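Local coordinates for protein peptidase, C14 family (Geobacter sulfurreducens PCA, PDB 3BIJ) that is of unknown function but belongs to the caspase-like C14 peptidases and is therefore probably a cysteine endopeptidase, at residues K142-Y146 and D210-S214. Residues are numbered along the deposited sequence; the frame is centred on the assembly and turned at random.
Sequences KMAYY and DNQLS
With CG anti to the backbone N (chi1 -176°) and a single bend at chi3 (-66°), K142 runs from helix 140-145 to the backbone of D210 and Q212, while Y146 sets its ring with one face toward L213 and an edge toward K142 CG. The ammonium of K142 is held by carbonyls: NZ donates to D210 O at 2.8 Å, from well above the carbonyl plane, and to Q212 O at 3.1 Å, tilted from that plane. A third bond, to H136 O, lies within the loop leading into the helix, and a lysine suits this place because its long apolar shaft carries three donor hydrogens into a buried spot; K142 CD packs on L213 CD2 at 3.7 Å. Replacing K142 by alanine is likely to leave the carbonyls of D210, Q212 and H136 without their shared donor and open a gap beside L213.

In this caspase-like fold, the helix comes soon after strand 127-133 and the loop 210-214 follows the neighbouring parallel strand 201-206, so the contact joins the connections that leave the C-terminal ends of two adjacent parallel strands. Y146, just past the helix end, reaches across with its phenol: OH accepts the amide N of L213 at 3.0 Å, a bent bond of 143°. L213 covers one face of the Y146 ring, its CD1 4.0 Å from that ring's centroid in a CH-pi contact, whereas Q212 CA sits at the edge. Tyrosine thus supplies both a flat apolar surface for the branched leucine and an acceptor for its backbone. In the second subunit, K245 forms a salt bridge with D210 and P253 O receives Q212 NE2.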
loop_
_atom_site.group_PDB
_atom_site.type_symbol
_atom_site.label_atom_id
_atom_site.label_comp_id
_atom_site.label_asym_id
_atom_site.label_seq_id
_atom_site.Cartn_x
_atom_site.Cartn_y
_atom_site.Cartn_z
ATOM N N LYS A 142 18.943 7.850 -2.386
ATOM C CA LYS A 142 17.769 8.543 -2.893
ATOM C C LYS A 142 16.980 7.545 -3.705
ATOM O O LYS A 142 15.754 7.470 -3.613
ATOM C CB LYS A 142 18.161 9.724 -3.794
ATOM C CG LYS A 142 16.959 10.534 -4.274
ATOM C CD LYS A 142 17.324 11.623 -5.269
ATOM C CE LYS A 142 18.188 12.700 -4.653
ATOM N NZ LYS A 142 18.424 13.845 -5.588
HETATM N N MSE A 143 17.699 6.779 -4.513
HETATM C CA MSE A 143 17.079 5.760 -5.349
HETATM C C MSE A 143 16.369 4.754 -4.454
HETATM O O MSE A 143 15.285 4.278 -4.778
HETATM C CB MSE A 143 18.152 5.066 -6.190
HETATM C CG MSE A 143 17.906 5.142 -7.692
HETATM SE SE MSE A 143 17.629 6.946 -8.353
HETATM C CE MSE A 143 15.666 7.012 -8.301
ATOM N N ALA A 144 16.994 4.455 -3.317
ATOM C CA ALA A 144 16.453 3.520 -2.342
ATOM C C ALA A 144 15.096 3.983 -1.819
ATOM O O ALA A 144 14.116 3.244 -1.875
ATOM C CB ALA A 144 17.432 3.368 -1.189
ATOM N N TYR A 145 15.049 5.207 -1.299
ATOM C CA TYR A 145 13.814 5.762 -0.769
ATOM C C TYR A 145 12.724 5.863 -1.824
ATOM O O TYR A 145 11.562 5.623 -1.526
ATOM C CB TYR A 145 14.068 7.144 -0.181
ATOM C CG TYR A 145 14.742 7.144 1.171
ATOM C CD1 TYR A 145 16.009 7.698 1.335
ATOM C CD2 TYR A 145 14.084 6.649 2.299
ATOM C CE1 TYR A 145 16.603 7.767 2.588
ATOM C CE2 TYR A 145 14.666 6.712 3.560
ATOM C CZ TYR A 145 15.924 7.277 3.699
ATOM O OH TYR A 145 16.490 7.399 4.946
ATOM N N TYR A 146 13.093 6.220 -3.053
ATOM C CA TYR A 146 12.115 6.352 -4.125
ATOM C C TYR A 146 11.735 5.047 -4.819
ATOM O O TYR A 146 11.040 5.064 -5.835
ATOM C CB TYR A 146 12.583 7.383 -5.161
ATOM C CG TYR A 146 12.281 8.825 -4.793
ATOM C CD1 TYR A 146 10.972 9.310 -4.788
ATOM C CD2 TYR A 146 13.305 9.700 -4.432
ATOM C CE1 TYR A 146 10.694 10.639 -4.429
ATOM C CE2 TYR A 146 13.037 11.026 -4.074
ATOM C CZ TYR A 146 11.732 11.488 -4.071
ATOM O OH TYR A 146 11.477 12.794 -3.704
ATOM N N ASP A 210 18.049 18.421 -2.385
ATOM C CA ASP A 210 19.080 17.523 -2.896
ATOM C C ASP A 210 18.788 16.040 -2.642
ATOM O O ASP A 210 19.347 15.157 -3.301
ATOM C CB ASP A 210 20.436 17.885 -2.288
ATOM C CG ASP A 210 20.904 19.253 -2.702
ATOM O OD1 ASP A 210 21.942 19.723 -2.175
ATOM O OD2 ASP A 210 20.231 19.862 -3.564
ATOM N N ASN A 211 17.928 15.766 -1.671
ATOM C CA ASN A 211 17.572 14.393 -1.369
ATOM C C ASN A 211 16.200 14.067 -1.938
ATOM O O ASN A 211 15.614 13.039 -1.611
ATOM C CB ASN A 211 17.557 14.142 0.140
ATOM C CG ASN A 211 16.482 14.936 0.858
ATOM O OD1 ASN A 211 16.053 14.560 1.947
ATOM N ND2 ASN A 211 16.051 16.045 0.257
ATOM N N GLN A 212 15.670 14.948 -2.781
ATOM C CA GLN A 212 14.355 14.695 -3.365
ATOM C C GLN A 212 14.424 14.674 -4.883
ATOM O O GLN A 212 15.490 14.852 -5.465
ATOM C CB GLN A 212 13.350 15.755 -2.909
ATOM C CG GLN A 212 13.139 15.805 -1.409
ATOM C CD GLN A 212 12.248 16.946 -1.013
ATOM O OE1 GLN A 212 12.417 18.061 -1.504
ATOM N NE2 GLN A 212 11.289 16.684 -0.124
ATOM N N LEU A 213 13.280 14.432 -5.513
ATOM C CA LEU A 213 13.188 14.408 -6.966
ATOM C C LEU A 213 12.067 15.343 -7.352
ATOM O O LEU A 213 11.122 15.526 -6.580
ATOM C CB LEU A 213 12.866 13.008 -7.477
ATOM C CG LEU A 213 13.969 11.955 -7.448
ATOM C CD1 LEU A 213 13.432 10.712 -8.105
ATOM C CD2 LEU A 213 15.219 12.451 -8.185
ATOM N N SER A 214 12.173 15.932 -8.541
ATOM C CA SER A 214 11.156 16.862 -9.038
ATOM C C SER A 214 10.213 16.168 -9.996
ATOM O O SER A 214 10.640 15.559 -10.974
ATOM C CB SER A 214 11.807 18.057 -9.738
ATOM O OG SER A 214 12.391 18.924 -8.793
#